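Long-range contact in putative metallopeptidase (Shewanella baltica OS155, PDB 3IEH), which is probably a zinc-dependent hydrolase of the peptidase M14 family, with a metallocarboxypeptidase-like active site: residues 73-78 with 107-112. Sequence-based numbering, arbitrary orientation.
Sequences AGFHGE and PLVNPT. With ZN (zinc ion), chain B.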
loop_
_atom_site.group_PDB
_atom_site.type_symbol
_atom_site.label_atom_id
_atom_site.label_comp_id
_atom_site.label_asym_id
_atom_site.label_seq_id
_atom_site.Cartn_x
_atom_site.Cartn_y
_atom_site.Cartn_z
ATOM N N ALA A 73 1.780 0.064 -2.364
ATOM C CA ALA A 73 2.808 0.398 -1.398
ATOM C C ALA A 73 3.609 1.571 -1.919
ATOM O O ALA A 73 3.550 1.893 -3.103
ATOM C CB ALA A 73 3.735 -0.811 -1.179
ATOM N N GLY A 74 4.344 2.221 -1.030
ATOM C CA GLY A 74 5.296 3.237 -1.423
ATOM C C GLY A 74 4.755 4.585 -1.859
ATOM O O GLY A 74 5.388 5.261 -2.684
ATOM N N PHE A 75 3.602 4.983 -1.317
ATOM C CA PHE A 75 3.116 6.349 -1.500
ATOM C C PHE A 75 4.047 7.308 -0.804
ATOM O O PHE A 75 4.210 8.429 -1.251
ATOM C CB PHE A 75 1.714 6.533 -0.915
ATOM C CG PHE A 75 0.632 5.999 -1.782
ATOM C CD1 PHE A 75 0.225 4.678 -1.668
ATOM C CD2 PHE A 75 0.044 6.809 -2.744
ATOM C CE1 PHE A 75 -0.785 4.167 -2.502
ATOM C CE2 PHE A 75 -0.973 6.311 -3.581
ATOM C CZ PHE A 75 -1.380 4.996 -3.463
ATOM N N HIS A 76 4.638 6.872 0.310
ATOM C CA HIS A 76 5.549 7.705 1.074
ATOM C C HIS A 76 6.919 7.069 1.107
ATOM O O HIS A 76 7.049 5.935 1.559
ATOM C CB HIS A 76 5.003 7.912 2.474
ATOM C CG HIS A 76 3.709 8.657 2.499
ATOM N ND1 HIS A 76 2.623 8.239 3.231
ATOM C CD2 HIS A 76 3.317 9.778 1.853
ATOM C CE1 HIS A 76 1.623 9.085 3.054
ATOM N NE2 HIS A 76 2.017 10.025 2.217
ATOM N N GLY A 77 7.934 7.823 0.665
ATOM C CA GLY A 77 9.276 7.289 0.394
ATOM C C GLY A 77 10.067 6.788 1.574
ATOM O O GLY A 77 11.005 5.995 1.401
ATOM N N GLU A 78 9.712 7.249 2.775
ATOM C CA GLU A 78 10.377 6.772 3.999
ATOM C C GLU A 78 9.766 5.469 4.539
ATOM O O GLU A 78 10.279 4.882 5.475
ATOM C CB GLU A 78 10.382 7.856 5.086
ATOM C CG GLU A 78 9.191 7.928 6.046
ATOM C CD GLU A 78 7.940 8.539 5.451
ATOM O OE1 GLU A 78 7.794 8.466 4.221
ATOM O OE2 GLU A 78 7.110 9.103 6.221
ATOM N N PRO A 107 3.381 -1.481 -6.819
ATOM C CA PRO A 107 4.464 -1.772 -5.886
ATOM C C PRO A 107 5.235 -0.565 -5.341
ATOM O O PRO A 107 5.782 -0.672 -4.259
ATOM C CB PRO A 107 5.390 -2.697 -6.676
ATOM C CG PRO A 107 4.961 -2.628 -8.059
ATOM C CD PRO A 107 3.599 -2.057 -8.149
ATOM N N LEU A 108 5.262 0.551 -6.069
ATOM C CA LEU A 108 6.029 1.729 -5.669
ATOM C C LEU A 108 5.461 2.960 -6.382
ATOM O O LEU A 108 5.826 3.284 -7.527
ATOM C CB LEU A 108 7.529 1.544 -5.959
ATOM C CG LEU A 108 8.497 2.699 -5.642
ATOM C CD1 LEU A 108 8.285 3.249 -4.226
ATOM C CD2 LEU A 108 9.988 2.288 -5.838
ATOM N N VAL A 109 4.551 3.641 -5.687
ATOM C CA VAL A 109 3.883 4.818 -6.232
ATOM C C VAL A 109 4.780 6.087 -6.293
ATOM O O VAL A 109 4.632 6.901 -7.206
ATOM C CB VAL A 109 2.564 5.059 -5.450
ATOM C CG1 VAL A 109 1.924 6.393 -5.840
ATOM C CG2 VAL A 109 1.588 3.858 -5.680
ATOM N N ASN A 110 5.737 6.202 -5.366
ATOM C CA ASN A 110 6.559 7.385 -5.172
ATOM C C ASN A 110 8.044 7.026 -5.248
ATOM O O ASN A 110 8.753 7.061 -4.229
ATOM C CB ASN A 110 6.218 7.999 -3.800
ATOM C CG ASN A 110 6.985 9.274 -3.491
ATOM O OD1 ASN A 110 7.761 9.810 -4.313
ATOM N ND2 ASN A 110 6.777 9.773 -2.281
ATOM N N PRO A 111 8.530 6.695 -6.450
ATOM C CA PRO A 111 9.941 6.306 -6.588
ATOM C C PRO A 111 10.946 7.399 -6.253
ATOM O O PRO A 111 12.041 7.093 -5.700
ATOM C CB PRO A 111 10.062 5.895 -8.069
ATOM C CG PRO A 111 8.861 6.490 -8.750
ATOM C CD PRO A 111 7.788 6.512 -7.715
ATOM N N THR A 112 10.606 8.650 -6.565
ATOM C CA THR A 112 11.554 9.733 -6.324
ATOM C C THR A 112 11.782 9.934 -4.811
ATOM O O THR A 112 12.912 10.127 -4.373
ATOM C CB THR A 112 11.160 11.054 -7.041
ATOM O OG1 THR A 112 9.948 11.582 -6.477
ATOM C CG2 THR A 112 11.001 10.830 -8.572
HETATM ZN ZN ZN B . 2.239 6.809 4.759
HETATM O O HOH W 1 0.866 6.991 6.602
#
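Val109 lies against Phe75 where two loops meet at the ends of the neighbouring parallel strands 68-73 and 102-106. The first loop carries the HxxE zinc motif of the M14 carboxypeptidase fold, with His76 and Glu79 as ligands.

Three hydrogen bonds join the loops. Val109 N donates to Ala73 O at 3.3 Å, in the carbonyl plane. Asn110 N reaches Gly74 O at 2.9 Å, but the bond is bent and weak. The Asn110 side chain makes the third, from ND2 to Phe75 O at 3.1 Å. This donor stands above the carbonyl plane, 43° out of it. Asn110 CG is anti to its own N (chi1 -178°), which carries the amide across to the zinc loop. Its OD1 caps helix 111-116 at Gly113 N, so one side chain ties the helix start to the metal loop.

Both Val109 methyls lie on the same face of the Phe75 ring. Val109 CG2 sits over that face, 4.0 Å from the centroid, a CH-pi contact. Val109 CG1 lies above the CD2-CE2 side, 3.6 Å from Phe75 CD2. Replacing Phe75 by an alanine is likely to leave both methyls without their aromatic partner and to open a gap beside Leu151 and Phe230. At Gly74, phi is positive, and a side chain there would run into Leu108 CD1.

The metal lies beyond this packing. Glu79, His170 and a water share the zinc ion with His76. Asn126 accepts from His76 NE2 and steadies the ring, whose ND1 binds zinc at 2.1 Å.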